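Local coordinates for protein adenine phosphoribosyltransferase, putative (Trypanosoma brucei brucei, PDB 5VN4) that probably catalyses the magnesium-dependent, reversible transfer of phosphoribose from 5-phospho-alpha-D-ribose 1-diphosphate to adenine, giving AMP and diphosphate in purine salvage, at residues S148-D154 with A175-A181. Sequence-based numbering, arbitrary orientation.
Sequences SRVVLID and ATLVEVA. With HSX (5-O-phosphono-alpha-D-ribofuranose), chain D.
In the modelled conformer, one of two, the Arg149 guanidinium lays one face over Val178, whose CG2 sits above the centre of the group, 3.7 Å from its plane; at the edge a water is weakly bound to NH1. A bend at chi3 (44°) folds the chain back over the valine, and NE donates to Pro80 O. The two strands are parallel neighbours in the core sheet of the type I phosphoribosyltransferase fold, joined by a beta-alpha-beta crossover through helix 161-172. Val150 N donates to Thr176 O (2.8 Å), and Val150 O accepts from Val178 N. Next the pairing slips: Val178, with a helical psi of -45°, is the extra residue of a beta bulge, which leaves Glu179 N buried without a partner. Register resumes as Leu152 N reaches Glu179 O (3.2 Å) and Leu152 O takes Ala181 N. On the helix 161-172 side, Leu152 crosses Leu177 at about a right angle, their CD1 atoms 3.9 Å apart. The Glu179 carboxylate turns away to Arg73 and Tyr74. The last backbone bond between the segments, Asp154 N to Ala181 O, leads to the ribose-5-phosphate pocket, where Asp154 OD2 accepts a 2.5 Å hydrogen bond from HSX hydroxyl O3.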
loop_
_atom_site.group_PDB
_atom_site.type_symbol
_atom_site.label_atom_id
_atom_site.label_comp_id
_atom_site.label_asym_id
_atom_site.label_seq_id
_atom_site.Cartn_x
_atom_site.Cartn_y
_atom_site.Cartn_z
ATOM N N SER A 148 23.095 4.796 -2.855
ATOM C CA SER A 148 22.062 4.120 -2.092
ATOM C C SER A 148 22.243 2.607 -2.153
ATOM O O SER A 148 22.792 2.058 -3.114
ATOM C CB SER A 148 20.686 4.496 -2.638
ATOM O OG SER A 148 20.508 5.907 -2.618
ATOM N N ARG A 149 21.781 1.942 -1.098
ATOM C CA ARG A 149 21.732 0.485 -1.024
ATOM C C ARG A 149 20.273 0.114 -0.805
ATOM O O ARG A 149 19.723 0.347 0.278
ATOM C CB ARG A 149 22.629 -0.028 0.103
ATOM C CG ARG A 149 24.125 0.081 -0.217
ATOM C CD ARG A 149 25.003 -0.282 0.972
ATOM N NE ARG A 149 24.536 -1.488 1.651
ATOM C CZ ARG A 149 24.862 -2.727 1.296
ATOM N NH1 ARG A 149 25.663 -2.938 0.257
ATOM N NH2 ARG A 149 24.382 -3.758 1.981
ATOM N N VAL A 150 19.641 -0.444 -1.835
ATOM C CA VAL A 150 18.189 -0.560 -1.834
ATOM C C VAL A 150 17.712 -2.009 -1.812
ATOM O O VAL A 150 18.381 -2.934 -2.285
ATOM C CB VAL A 150 17.552 0.229 -3.000
ATOM C CG1 VAL A 150 18.087 1.650 -3.041
ATOM C CG2 VAL A 150 17.792 -0.467 -4.312
ATOM N N VAL A 151 16.517 -2.186 -1.260
ATOM C CA VAL A 151 15.770 -3.437 -1.334
ATOM C C VAL A 151 14.496 -3.155 -2.115
ATOM O O VAL A 151 13.818 -2.159 -1.845
ATOM C CB VAL A 151 15.427 -3.956 0.077
ATOM C CG1 VAL A 151 14.395 -5.091 0.022
ATOM C CG2 VAL A 151 16.684 -4.394 0.795
ATOM N N LEU A 152 14.181 -4.016 -3.084
ATOM C CA LEU A 152 12.893 -3.993 -3.776
ATOM C C LEU A 152 11.949 -4.962 -3.078
ATOM O O LEU A 152 12.338 -6.097 -2.786
ATOM C CB LEU A 152 13.073 -4.447 -5.226
ATOM C CG LEU A 152 13.745 -3.449 -6.165
ATOM C CD1 LEU A 152 14.168 -4.155 -7.450
ATOM C CD2 LEU A 152 12.824 -2.288 -6.455
ATOM N N ILE A 153 10.711 -4.529 -2.805
ATOM C CA ILE A 153 9.746 -5.381 -2.115
ATOM C C ILE A 153 8.405 -5.397 -2.844
ATOM O O ILE A 153 7.925 -4.364 -3.330
ATOM C CB ILE A 153 9.595 -5.014 -0.618
ATOM C CG1 ILE A 153 8.780 -6.077 0.130
ATOM C CG2 ILE A 153 8.982 -3.622 -0.436
ATOM C CD1 ILE A 153 8.907 -5.992 1.641
ATOM N N ASP A 154 7.811 -6.588 -2.925
ATOM C CA ASP A 154 6.472 -6.791 -3.462
ATOM C C ASP A 154 5.832 -7.927 -2.674
ATOM O O ASP A 154 6.480 -8.553 -1.833
ATOM C CB ASP A 154 6.541 -7.110 -4.955
ATOM C CG ASP A 154 5.333 -6.618 -5.719
ATOM O OD1 ASP A 154 4.341 -6.198 -5.075
ATOM O OD2 ASP A 154 5.399 -6.631 -6.970
ATOM N N ALA A 175 22.278 2.767 -8.372
ATOM C CA ALA A 175 22.293 2.358 -6.978
ATOM C C ALA A 175 22.655 0.881 -6.846
ATOM O O ALA A 175 22.591 0.104 -7.804
ATOM C CB ALA A 175 20.920 2.587 -6.352
ATOM N N THR A 176 23.036 0.494 -5.632
ATOM C CA THR A 176 23.309 -0.905 -5.327
ATOM C C THR A 176 22.006 -1.592 -4.944
ATOM O O THR A 176 21.297 -1.132 -4.040
ATOM C CB THR A 176 24.325 -1.010 -4.192
ATOM O OG1 THR A 176 25.584 -0.492 -4.640
ATOM C CG2 THR A 176 24.502 -2.462 -3.761
ATOM N N LEU A 177 21.679 -2.677 -5.642
ATOM C CA LEU A 177 20.507 -3.480 -5.314
ATOM C C LEU A 177 20.964 -4.591 -4.377
ATOM O O LEU A 177 21.717 -5.486 -4.778
ATOM C CB LEU A 177 19.863 -4.034 -6.583
ATOM C CG LEU A 177 18.629 -4.922 -6.375
ATOM C CD1 LEU A 177 17.551 -4.212 -5.553
ATOM C CD2 LEU A 177 18.063 -5.391 -7.705
ATOM N N VAL A 178 20.536 -4.511 -3.118
ATOM C CA VAL A 178 20.990 -5.464 -2.110
ATOM C C VAL A 178 20.209 -6.767 -2.193
ATOM O O VAL A 178 20.790 -7.857 -2.136
ATOM C CB VAL A 178 20.892 -4.818 -0.716
ATOM C CG1 VAL A 178 21.286 -5.810 0.372
ATOM C CG2 VAL A 178 21.760 -3.572 -0.652
ATOM N N GLU A 179 18.888 -6.684 -2.318
ATOM C CA GLU A 179 18.050 -7.864 -2.233
ATOM C C GLU A 179 16.700 -7.525 -2.829
ATOM O O GLU A 179 16.276 -6.362 -2.838
ATOM C CB GLU A 179 17.880 -8.278 -0.765
ATOM C CG GLU A 179 17.137 -9.558 -0.526
ATOM C CD GLU A 179 17.447 -10.133 0.836
ATOM O OE1 GLU A 179 18.569 -10.650 1.017
ATOM O OE2 GLU A 179 16.572 -10.072 1.718
ATOM N N VAL A 180 16.035 -8.567 -3.316
ATOM C CA VAL A 180 14.648 -8.534 -3.750
ATOM C C VAL A 180 13.851 -9.346 -2.736
ATOM O O VAL A 180 14.235 -10.475 -2.410
ATOM C CB VAL A 180 14.547 -9.151 -5.157
ATOM C CG1 VAL A 180 13.143 -9.624 -5.465
ATOM C CG2 VAL A 180 15.061 -8.159 -6.205
ATOM N N ALA A 181 12.765 -8.765 -2.220
ATOM C CA ALA A 181 11.998 -9.353 -1.124
ATOM C C ALA A 181 10.531 -9.517 -1.503
ATOM O O ALA A 181 9.942 -8.648 -2.153
ATOM C CB ALA A 181 12.070 -8.479 0.136
HETATM C C1 HSX D . 0.971 -8.609 -9.140
HETATM O O4 HSX D . 1.928 -9.027 -10.129
HETATM C C2 HSX D . 1.730 -8.740 -7.833
HETATM O O2 HSX D . 1.176 -7.910 -6.804
HETATM C C3 HSX D . 3.140 -8.356 -8.229
HETATM O O3 HSX D . 3.274 -6.925 -8.340
HETATM C C4 HSX D . 3.261 -8.949 -9.624
HETATM C C5 HSX D . 3.918 -10.330 -9.628
HETATM O O5 HSX D . 3.848 -10.916 -10.931
HETATM P "P'" HSX D . 5.143 -10.969 -11.905
HETATM O O1X HSX D . 5.394 -9.577 -12.454
HETATM O O2X HSX D . 6.288 -11.495 -11.083
HETATM O O3X HSX D . 4.700 -11.950 -12.972
HETATM O O1 HSX D . 0.604 -7.243 -9.373
HETATM O O HOH W 1 25.444 2.225 -3.765
HETATM O O HOH W 2 27.649 -1.344 -2.126
#